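Local coordinates for protein aromatic-amino-acid:2-oxoglutarate transaminase (Candida albicans, PDB 6HND) that probably transfers amino groups between aromatic amino acids, perhaps also 2-aminoadipate, and 2-oxo acids, using pyridoxal 5'-phosphate as its cofactor, at residues Asp145-Thr150 / Val333-Thr338; Gly426-Ile431 / Asp511-Phe516; Ile443-Asp448 / Gln453-Leu458. One frame throughout, in Å; residues are numbered along the deposited sequence.

Interaction 1: residues Asp145-Thr150 / Val333-Thr338; sequences DFIIRT and VLRVET. With PLP (pyridoxal-5'-phosphate), chain E.
The Phe146 ring meets Glu337 at its edge: CE2 of Phe146 lies 4.1 Å from OE1 of Glu337, near the ring plane, and ring and carboxylate planes are 77° apart. One face of the ring carries CG2 of Thr150; Tyr285 packs edge-to-face against the same ring. The Arg335 guanidinium holds OE2 of Glu337 at its edge, in plane, in a side-on salt bridge: NE of Arg335, at 2.8 Å, meets OE2 on its anti side, 31° out of the carboxylate plane, while NH2, at 3.1 Å, comes from above that plane. The Arg335 chain runs extended to this oxygen, CG anti to the backbone N (chi1 175°). Tyr285 OH also bonds that oxygen, and Asp281 and Glu279 take NH2 and NH1, so three carboxylates gather round this one buried guanidinium. Ile147 runs alongside Glu337 in the opposite direction, and its CD1 sits 3.7 Å from OE2 of Glu337 and 3.8 Å from CD of Arg335. At the strand's end, OG1 of Thr338 donates a hydrogen bond to O2P of the pyridoxal phosphate (2.5 Å). Helix 137-151 packs on the central mixed sheet of the aminotransferase fold, where strand 333-338 leads into the cofactor's phosphate site.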
loop_
_atom_site.group_PDB
_atom_site.type_symbol
_atom_site.label_atom_id
_atom_site.label_comp_id
_atom_site.label_asym_id
_atom_site.label_seq_id
_atom_site.Cartn_x
_atom_site.Cartn_y
_atom_site.Cartn_z
ATOM N N ASP B 145 -0.751 -20.884 -9.724
ATOM C CA ASP B 145 -0.954 -21.648 -10.978
ATOM C C ASP B 145 -0.039 -21.090 -12.068
ATOM O O ASP B 145 0.568 -21.898 -12.795
ATOM C CB ASP B 145 -2.433 -21.628 -11.366
ATOM C CG ASP B 145 -3.308 -22.458 -10.423
ATOM O OD1 ASP B 145 -2.737 -23.192 -9.612
ATOM O OD2 ASP B 145 -4.559 -22.354 -10.501
ATOM N N PHE B 146 0.074 -19.759 -12.145
ATOM C CA PHE B 146 0.892 -19.021 -13.137
ATOM C C PHE B 146 2.359 -19.366 -12.927
ATOM O O PHE B 146 3.056 -19.601 -13.923
ATOM C CB PHE B 146 0.653 -17.510 -13.022
ATOM C CG PHE B 146 1.406 -16.670 -14.021
ATOM C CD1 PHE B 146 1.008 -16.613 -15.348
ATOM C CD2 PHE B 146 2.497 -15.911 -13.626
ATOM C CE1 PHE B 146 1.711 -15.848 -16.266
ATOM C CE2 PHE B 146 3.199 -15.148 -14.547
ATOM C CZ PHE B 146 2.801 -15.110 -15.862
ATOM N N ILE B 147 2.824 -19.340 -11.670
ATOM C CA ILE B 147 4.240 -19.659 -11.312
ATOM C C ILE B 147 4.495 -21.163 -11.539
ATOM O O ILE B 147 5.559 -21.514 -12.049
ATOM C CB ILE B 147 4.573 -19.171 -9.890
ATOM C CG1 ILE B 147 4.918 -17.687 -9.910
ATOM C CG2 ILE B 147 5.705 -19.943 -9.241
ATOM C CD1 ILE B 147 6.298 -17.385 -10.457
ATOM N N ILE B 148 3.545 -22.035 -11.232
ATOM C CA ILE B 148 3.705 -23.485 -11.531
ATOM C C ILE B 148 3.909 -23.636 -13.051
ATOM O O ILE B 148 4.847 -24.336 -13.439
ATOM C CB ILE B 148 2.521 -24.312 -10.982
ATOM C CG1 ILE B 148 2.524 -24.367 -9.452
ATOM C CG2 ILE B 148 2.513 -25.705 -11.585
ATOM C CD1 ILE B 148 1.241 -24.976 -8.841
ATOM N N ARG B 149 3.119 -22.938 -13.872
ATOM C CA ARG B 149 3.199 -23.037 -15.356
ATOM C C ARG B 149 4.552 -22.487 -15.864
ATOM O O ARG B 149 5.191 -23.154 -16.699
ATOM C CB ARG B 149 1.989 -22.327 -15.974
ATOM C CG ARG B 149 1.812 -22.570 -17.469
ATOM C CD ARG B 149 1.210 -23.935 -17.806
ATOM N NE ARG B 149 0.642 -23.962 -19.150
ATOM C CZ ARG B 149 1.115 -24.666 -20.183
ATOM N NH1 ARG B 149 2.199 -25.416 -20.064
ATOM N NH2 ARG B 149 0.503 -24.604 -21.353
ATOM N N THR B 150 4.992 -21.323 -15.380
ATOM C CA THR B 150 6.114 -20.552 -15.996
ATOM C C THR B 150 7.457 -20.848 -15.325
ATOM O O THR B 150 8.477 -20.819 -16.043
ATOM C CB THR B 150 5.837 -19.038 -15.985
ATOM O OG1 THR B 150 5.762 -18.570 -14.629
ATOM C CG2 THR B 150 4.567 -18.711 -16.741
ATOM N N VAL B 333 15.760 -18.301 -2.332
ATOM C CA VAL B 333 15.280 -17.352 -3.377
ATOM C C VAL B 333 13.926 -16.762 -2.982
ATOM O O VAL B 333 12.979 -17.534 -2.627
ATOM C CB VAL B 333 15.159 -18.048 -4.742
ATOM C CG1 VAL B 333 14.528 -17.159 -5.800
ATOM C CG2 VAL B 333 16.520 -18.544 -5.197
ATOM N N LEU B 334 13.807 -15.449 -3.150
ATOM C CA LEU B 334 12.508 -14.744 -3.122
ATOM C C LEU B 334 12.315 -14.107 -4.498
ATOM O O LEU B 334 13.139 -13.247 -4.871
ATOM C CB LEU B 334 12.551 -13.690 -2.006
ATOM C CG LEU B 334 11.239 -12.965 -1.733
ATOM C CD1 LEU B 334 11.244 -12.403 -0.325
ATOM C CD2 LEU B 334 11.012 -11.857 -2.762
ATOM N N ARG B 335 11.278 -14.503 -5.226
ATOM C CA ARG B 335 10.995 -13.921 -6.573
ATOM C C ARG B 335 9.988 -12.768 -6.443
ATOM O O ARG B 335 8.899 -12.974 -5.845
ATOM C CB ARG B 335 10.456 -14.962 -7.553
ATOM C CG ARG B 335 10.056 -14.352 -8.886
ATOM C CD ARG B 335 9.440 -15.371 -9.822
ATOM N NE ARG B 335 9.046 -14.845 -11.126
ATOM C CZ ARG B 335 9.865 -14.616 -12.142
ATOM N NH1 ARG B 335 11.164 -14.813 -12.013
ATOM N NH2 ARG B 335 9.370 -14.153 -13.282
ATOM N N VAL B 336 10.334 -11.602 -6.983
ATOM C CA VAL B 336 9.403 -10.441 -7.052
ATOM C C VAL B 336 8.749 -10.347 -8.436
ATOM O O VAL B 336 9.477 -10.222 -9.448
ATOM C CB VAL B 336 10.163 -9.151 -6.700
ATOM C CG1 VAL B 336 9.257 -7.921 -6.793
ATOM C CG2 VAL B 336 10.774 -9.291 -5.321
ATOM N N GLU B 337 7.423 -10.352 -8.468
ATOM C CA GLU B 337 6.619 -10.119 -9.692
ATOM C C GLU B 337 5.787 -8.842 -9.532
ATOM O O GLU B 337 5.592 -8.411 -8.371
ATOM C CB GLU B 337 5.686 -11.300 -9.951
ATOM C CG GLU B 337 6.401 -12.552 -10.409
ATOM C CD GLU B 337 6.079 -13.051 -11.810
ATOM O OE1 GLU B 337 5.396 -12.344 -12.600
ATOM O OE2 GLU B 337 6.536 -14.128 -12.115
ATOM N N THR B 338 5.327 -8.278 -10.660
ATOM C CA THR B 338 4.392 -7.123 -10.719
ATOM C C THR B 338 3.433 -7.287 -11.913
ATOM O O THR B 338 3.799 -7.979 -12.906
ATOM C CB THR B 338 5.167 -5.797 -10.761
ATOM O OG1 THR B 338 4.306 -4.651 -10.756
ATOM C CG2 THR B 338 6.061 -5.708 -11.974
HETATM N N1 PLP E . 12.244 -3.270 -10.694
HETATM C C2 PLP E . 12.587 -3.055 -11.958
HETATM C C2A PLP E . 13.838 -3.704 -12.441
HETATM C C3 PLP E . 11.765 -2.267 -12.812
HETATM O O3 PLP E . 12.144 -2.071 -14.111
HETATM C C4 PLP E . 10.575 -1.689 -12.297
HETATM C C4A PLP E . 9.670 -0.952 -13.210
HETATM C C5 PLP E . 10.241 -1.955 -10.952
HETATM C C6 PLP E . 11.109 -2.722 -10.211
HETATM C C5A PLP E . 9.062 -1.328 -10.255
HETATM O O4P PLP E . 7.767 -1.892 -10.590
HETATM P P PLP E . 6.441 -1.374 -9.814
HETATM O O1P PLP E . 6.848 -1.094 -8.373
HETATM O O2P PLP E . 5.494 -2.552 -10.035
HETATM O O3P PLP E . 5.995 -0.131 -10.514
#

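Interaction 2: residues Gly426-Ile431 / Asp511-Phe516; sequences GYVDVI and DAVYEF
Val428 and Val513 meet tip to tip, CG1 of Val428 only 3.4 Å from CG1 of Val513, which is tighter than ordinary van der Waals contact. The Val513 methyl points at the strand because it stands anti to its own backbone N (chi1 -178°); CG2 of Val513 is also near, 4.0 Å from CG1 of Val428. This apolar pair is buried, and Ala422 and Tyr423 of helix 421-424 pack on Val428 as well.

The aromatic contact lies next to it, at a more exposed position. CE2 of Tyr427 approaches CD1 of Tyr514 at 3.8 Å, and the atom from Tyr514 lies at the edge of the Tyr427 ring, near its plane. The two side chains run at a slant to one another. Phe517, one turn on from Val513 in the helix, stacks on the Tyr427 ring, so the tyrosine touches two aromatic residues of helix 499-518.

Between the two segments the contact is apolar; their polar groups bond within each segment, as N of Val430 does to OD1 of Asp429 at 2.7 Å, or to other parts of the chain, as Glu515 does to Lys461 in a salt bridge. Gly426, with positive phi, ends helix 421-424 in a Schellman motif, from which the chain turns into strand 428-430. The whole is plain helix-on-sheet packing: the C-terminal helix lies against the start of an outer strand of the four-stranded antiparallel sheet.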
loop_
_atom_site.group_PDB
_atom_site.type_symbol
_atom_site.label_atom_id
_atom_site.label_comp_id
_atom_site.label_asym_id
_atom_site.label_seq_id
_atom_site.Cartn_x
_atom_site.Cartn_y
_atom_site.Cartn_z
ATOM N N GLY B 426 31.273 4.627 -35.544
ATOM C CA GLY B 426 31.696 3.973 -34.283
ATOM C C GLY B 426 31.628 4.885 -33.058
ATOM O O GLY B 426 32.230 4.545 -32.061
ATOM N N TYR B 427 30.876 5.983 -33.097
ATOM C CA TYR B 427 30.725 6.897 -31.934
ATOM C C TYR B 427 29.784 6.252 -30.906
ATOM O O TYR B 427 29.908 6.514 -29.695
ATOM C CB TYR B 427 30.186 8.274 -32.341
ATOM C CG TYR B 427 30.987 9.072 -33.342
ATOM C CD1 TYR B 427 32.346 8.906 -33.526
ATOM C CD2 TYR B 427 30.357 10.055 -34.085
ATOM C CE1 TYR B 427 33.053 9.678 -34.439
ATOM C CE2 TYR B 427 31.039 10.825 -35.008
ATOM C CZ TYR B 427 32.393 10.644 -35.184
ATOM O OH TYR B 427 33.021 11.422 -36.112
ATOM N N VAL B 428 28.831 5.461 -31.384
ATOM C CA VAL B 428 27.806 4.821 -30.520
ATOM C C VAL B 428 27.731 3.342 -30.884
ATOM O O VAL B 428 28.099 2.967 -32.020
ATOM C CB VAL B 428 26.436 5.513 -30.642
ATOM C CG1 VAL B 428 26.511 7.007 -30.304
ATOM C CG2 VAL B 428 25.808 5.287 -32.013
ATOM N N ASP B 429 27.296 2.531 -29.926
ATOM C CA ASP B 429 26.985 1.096 -30.134
ATOM C C ASP B 429 25.764 0.812 -29.280
ATOM O O ASP B 429 25.398 1.701 -28.477
ATOM C CB ASP B 429 28.160 0.188 -29.762
ATOM C CG ASP B 429 28.141 -1.162 -30.468
ATOM O OD1 ASP B 429 27.111 -1.504 -31.058
ATOM O OD2 ASP B 429 29.158 -1.849 -30.420
ATOM N N VAL B 430 25.177 -0.363 -29.471
ATOM C CA VAL B 430 23.956 -0.819 -28.767
ATOM C C VAL B 430 24.183 -2.264 -28.358
ATOM O O VAL B 430 24.695 -3.029 -29.194
ATOM C CB VAL B 430 22.724 -0.709 -29.668
ATOM C CG1 VAL B 430 21.587 -0.058 -28.926
ATOM C CG2 VAL B 430 23.017 0.069 -30.938
ATOM N N ILE B 431 23.843 -2.597 -27.115
ATOM C CA ILE B 431 23.571 -3.993 -26.686
ATOM C C ILE B 431 22.168 -4.367 -27.179
ATOM O O ILE B 431 21.237 -3.612 -26.876
ATOM C CB ILE B 431 23.688 -4.155 -25.164
ATOM C CG1 ILE B 431 24.971 -3.527 -24.606
ATOM C CG2 ILE B 431 23.569 -5.630 -24.803
ATOM C CD1 ILE B 431 26.245 -4.043 -25.256
ATOM N N ASP B 511 21.798 12.024 -34.112
ATOM C CA ASP B 511 22.134 13.378 -34.633
ATOM C C ASP B 511 22.863 14.163 -33.532
ATOM O O ASP B 511 23.920 14.768 -33.796
ATOM C CB ASP B 511 20.890 14.174 -35.030
ATOM C CG ASP B 511 20.170 13.784 -36.316
ATOM O OD1 ASP B 511 20.710 12.972 -37.120
ATOM O OD2 ASP B 511 19.045 14.311 -36.503
ATOM N N ALA B 512 22.313 14.167 -32.323
ATOM C CA ALA B 512 22.910 14.874 -31.167
ATOM C C ALA B 512 24.308 14.312 -30.848
ATOM O O ALA B 512 25.211 15.112 -30.584
ATOM C CB ALA B 512 21.978 14.766 -29.989
ATOM N N VAL B 513 24.498 12.981 -30.868
ATOM C CA VAL B 513 25.816 12.363 -30.540
ATOM C C VAL B 513 26.801 12.724 -31.651
ATOM O O VAL B 513 27.952 13.118 -31.324
ATOM C CB VAL B 513 25.769 10.839 -30.311
ATOM C CG1 VAL B 513 27.155 10.333 -29.937
ATOM C CG2 VAL B 513 24.767 10.411 -29.243
ATOM N N TYR B 514 26.367 12.593 -32.905
ATOM C CA TYR B 514 27.152 12.960 -34.109
ATOM C C TYR B 514 27.677 14.394 -33.983
ATOM O O TYR B 514 28.894 14.592 -34.138
ATOM C CB TYR B 514 26.337 12.865 -35.399
ATOM C CG TYR B 514 27.207 13.119 -36.606
ATOM C CD1 TYR B 514 28.096 12.149 -37.033
ATOM C CD2 TYR B 514 27.205 14.340 -37.269
ATOM C CE1 TYR B 514 28.942 12.368 -38.105
ATOM C CE2 TYR B 514 28.049 14.576 -38.348
ATOM C CZ TYR B 514 28.926 13.586 -38.768
ATOM O OH TYR B 514 29.789 13.758 -39.813
ATOM N N GLU B 515 26.797 15.363 -33.716
ATOM C CA GLU B 515 27.218 16.778 -33.604
ATOM C C GLU B 515 28.213 16.879 -32.458
ATOM O O GLU B 515 29.232 17.569 -32.615
ATOM C CB GLU B 515 26.050 17.737 -33.389
ATOM C CG GLU B 515 26.395 19.189 -33.741
ATOM C CD GLU B 515 25.612 20.246 -32.965
ATOM O OE1 GLU B 515 26.236 20.967 -32.126
ATOM O OE2 GLU B 515 24.374 20.343 -33.175
ATOM N N PHE B 516 27.951 16.199 -31.349
ATOM C CA PHE B 516 28.768 16.348 -30.116
ATOM C C PHE B 516 30.195 15.891 -30.430
ATOM O O PHE B 516 31.154 16.622 -30.065
ATOM C CB PHE B 516 28.112 15.617 -28.946
ATOM C CG PHE B 516 28.955 15.525 -27.705
ATOM C CD1 PHE B 516 29.033 16.586 -26.823
ATOM C CD2 PHE B 516 29.614 14.359 -27.391
ATOM C CE1 PHE B 516 29.797 16.499 -25.673
ATOM C CE2 PHE B 516 30.377 14.267 -26.243
ATOM C CZ PHE B 516 30.475 15.338 -25.387
#

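Interaction 3: residues Ile443-Asp448 / Gln453-Leu458; sequences INLPKD and QKMKLL
Ile443, the last residue of strand 438-443, opens the contact by touching two residues of the helix. Its CG1 lies 3.8 Å from SD of Met455, and CE of Met455 follows at 3.9 Å from the same carbon. The thioether comes back to the isoleucine because the Met455 chain bends at both chi2 (-63°) and chi3 (-63°). The other branch of Ile443, CG2, faces Leu458 tip to tip, with CD2 of Leu458 at 3.7 Å; this branch and Leu458 CG both stand anti to their backbone N.

Next, Asn444 is the centre of an inverse gamma turn, marked by a weak bond from N of Leu445 to O of Ile443, and the tight bend brings Leu445 round to the helix again. CD1 of Leu445 touches two neighbours on the helix, 4.0 Å from SD of Met455 and 4.0 Å from CB of Lys454. Only the base of that lysine takes part here: the chain bends at chi2 and carries NZ away to the carbonyl oxygen of Leu521. From Pro446 on, the chain leads round to the helix start.

Around this apolar patch, Phe489 of strand 488-492 touches Ile443, Met455 and Leu458. From helix 499-518, Phe517 packs on Ile443 and Phe516 on Leu458, so helices 451-465 and 499-518 pack beside each other, both against the antiparallel sheet.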
loop_
_atom_site.group_PDB
_atom_site.type_symbol
_atom_site.label_atom_id
_atom_site.label_comp_id
_atom_site.label_asym_id
_atom_site.label_seq_id
_atom_site.Cartn_x
_atom_site.Cartn_y
_atom_site.Cartn_z
ATOM N N ILE B 443 28.356 5.101 -25.599
ATOM C CA ILE B 443 29.065 6.272 -26.165
ATOM C C ILE B 443 30.557 5.947 -26.109
ATOM O O ILE B 443 31.089 5.866 -24.964
ATOM C CB ILE B 443 28.735 7.529 -25.339
ATOM C CG1 ILE B 443 27.231 7.696 -25.096
ATOM C CG2 ILE B 443 29.374 8.747 -25.987
ATOM C CD1 ILE B 443 26.371 7.669 -26.345
ATOM N N ASN B 444 31.181 5.762 -27.276
ATOM C CA ASN B 444 32.623 5.432 -27.433
ATOM C C ASN B 444 33.428 6.733 -27.251
ATOM O O ASN B 444 34.128 7.179 -28.199
ATOM C CB ASN B 444 32.882 4.616 -28.718
ATOM C CG ASN B 444 32.121 3.290 -28.720
ATOM O OD1 ASN B 444 31.895 2.684 -27.657
ATOM N ND2 ASN B 444 31.712 2.805 -29.892
ATOM N N LEU B 445 33.403 7.292 -26.039
ATOM C CA LEU B 445 34.320 8.409 -25.679
ATOM C C LEU B 445 35.752 7.888 -25.750
ATOM O O LEU B 445 35.993 6.730 -25.442
ATOM C CB LEU B 445 34.012 8.948 -24.275
ATOM C CG LEU B 445 32.621 9.533 -24.098
ATOM C CD1 LEU B 445 32.315 9.744 -22.639
ATOM C CD2 LEU B 445 32.468 10.813 -24.873
ATOM N N PRO B 446 36.745 8.718 -26.136
ATOM C CA PRO B 446 38.150 8.374 -25.908
ATOM C C PRO B 446 38.383 7.949 -24.449
ATOM O O PRO B 446 37.841 8.544 -23.537
ATOM C CB PRO B 446 38.941 9.644 -26.252
ATOM C CG PRO B 446 38.005 10.473 -27.120
ATOM C CD PRO B 446 36.580 10.009 -26.816
ATOM N N LYS B 447 39.220 6.942 -24.264
ATOM C CA LYS B 447 39.511 6.331 -22.942
ATOM C C LYS B 447 39.919 7.415 -21.927
ATOM O O LYS B 447 39.589 7.263 -20.736
ATOM C CB LYS B 447 40.596 5.265 -23.130
ATOM C CG LYS B 447 41.015 4.476 -21.898
ATOM C CD LYS B 447 42.024 3.390 -22.251
ATOM C CE LYS B 447 42.495 2.571 -21.075
ATOM N NZ LYS B 447 41.354 1.892 -20.406
ATOM N N ASP B 448 40.653 8.442 -22.361
ATOM C CA ASP B 448 41.355 9.375 -21.436
ATOM C C ASP B 448 40.519 10.625 -21.117
ATOM O O ASP B 448 41.065 11.499 -20.411
ATOM C CB ASP B 448 42.732 9.786 -21.975
ATOM C CG ASP B 448 42.710 10.625 -23.241
ATOM O OD1 ASP B 448 41.828 10.391 -24.087
ATOM O OD2 ASP B 448 43.580 11.505 -23.363
ATOM N N GLN B 453 31.953 13.982 -16.804
ATOM C CA GLN B 453 31.919 15.367 -17.315
ATOM C C GLN B 453 31.390 15.366 -18.759
ATOM O O GLN B 453 30.505 16.177 -19.056
ATOM C CB GLN B 453 33.305 15.995 -17.197
ATOM C CG GLN B 453 33.341 17.443 -17.654
ATOM C CD GLN B 453 34.728 17.881 -18.057
ATOM O OE1 GLN B 453 35.321 17.367 -19.019
ATOM N NE2 GLN B 453 35.247 18.852 -17.313
ATOM N N LYS B 454 31.899 14.499 -19.640
ATOM C CA LYS B 454 31.506 14.510 -21.081
ATOM C C LYS B 454 30.094 13.948 -21.243
ATOM O O LYS B 454 29.355 14.399 -22.157
ATOM C CB LYS B 454 32.477 13.705 -21.946
ATOM C CG LYS B 454 33.867 14.307 -22.105
ATOM C CD LYS B 454 33.833 15.787 -22.437
ATOM C CE LYS B 454 35.125 16.275 -23.051
ATOM N NZ LYS B 454 35.042 17.715 -23.353
ATOM N N MET B 455 29.740 12.958 -20.431
ATOM C CA MET B 455 28.388 12.351 -20.509
ATOM C C MET B 455 27.358 13.413 -20.100
ATOM O O MET B 455 26.326 13.482 -20.772
ATOM C CB MET B 455 28.281 11.083 -19.646
ATOM C CG MET B 455 29.032 9.873 -20.240
ATOM S SD MET B 455 28.393 9.316 -21.862
ATOM C CE MET B 455 26.740 8.814 -21.384
ATOM N N LYS B 456 27.649 14.259 -19.103
ATOM C CA LYS B 456 26.719 15.350 -18.663
ATOM C C LYS B 456 26.577 16.389 -19.781
ATOM O O LYS B 456 25.457 16.803 -20.061
ATOM C CB LYS B 456 27.171 16.023 -17.365
ATOM C CG LYS B 456 26.980 15.187 -16.116
ATOM C CD LYS B 456 27.846 15.639 -14.948
ATOM C CE LYS B 456 27.758 14.694 -13.762
ATOM N NZ LYS B 456 28.757 15.040 -12.721
ATOM N N LEU B 457 27.684 16.754 -20.414
ATOM C CA LEU B 457 27.714 17.725 -21.531
ATOM C C LEU B 457 26.891 17.159 -22.693
ATOM O O LEU B 457 26.067 17.906 -23.245
ATOM C CB LEU B 457 29.178 17.966 -21.912
ATOM C CG LEU B 457 29.472 19.320 -22.552
ATOM C CD1 LEU B 457 28.982 20.452 -21.665
ATOM C CD2 LEU B 457 30.952 19.463 -22.855
ATOM N N LEU B 458 27.049 15.858 -22.984
ATOM C CA LEU B 458 26.310 15.155 -24.065
ATOM C C LEU B 458 24.820 15.114 -23.714
ATOM O O LEU B 458 23.980 15.263 -24.633
ATOM C CB LEU B 458 26.901 13.754 -24.253
ATOM C CG LEU B 458 26.252 12.882 -25.322
ATOM C CD1 LEU B 458 26.100 13.629 -26.640
ATOM C CD2 LEU B 458 27.052 11.595 -25.527
#

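From the N terminus, helix 137-151 comes first, and interaction 1 closes a loop of 182 residues when strand 333-338 comes up against it; that loop takes in most strands of the central sheet. It is finished before interaction 2 opens at 426-431. Interaction 3 follows as a short loop, the strand end and loop 443-448 turning back on helix 451-465, nested inside the longer one that interaction 2 closes with 511-516. Interactions 2 and 3 touch: N of Asn444 probably bonds O of Tyr427, its ND2 bonds O of Gly426, and the Phe516 ring packs on the backbone of Lys454. Together they tie the small antiparallel sheet to two helices, their centres about 39 and 40 Å from that of interaction 1.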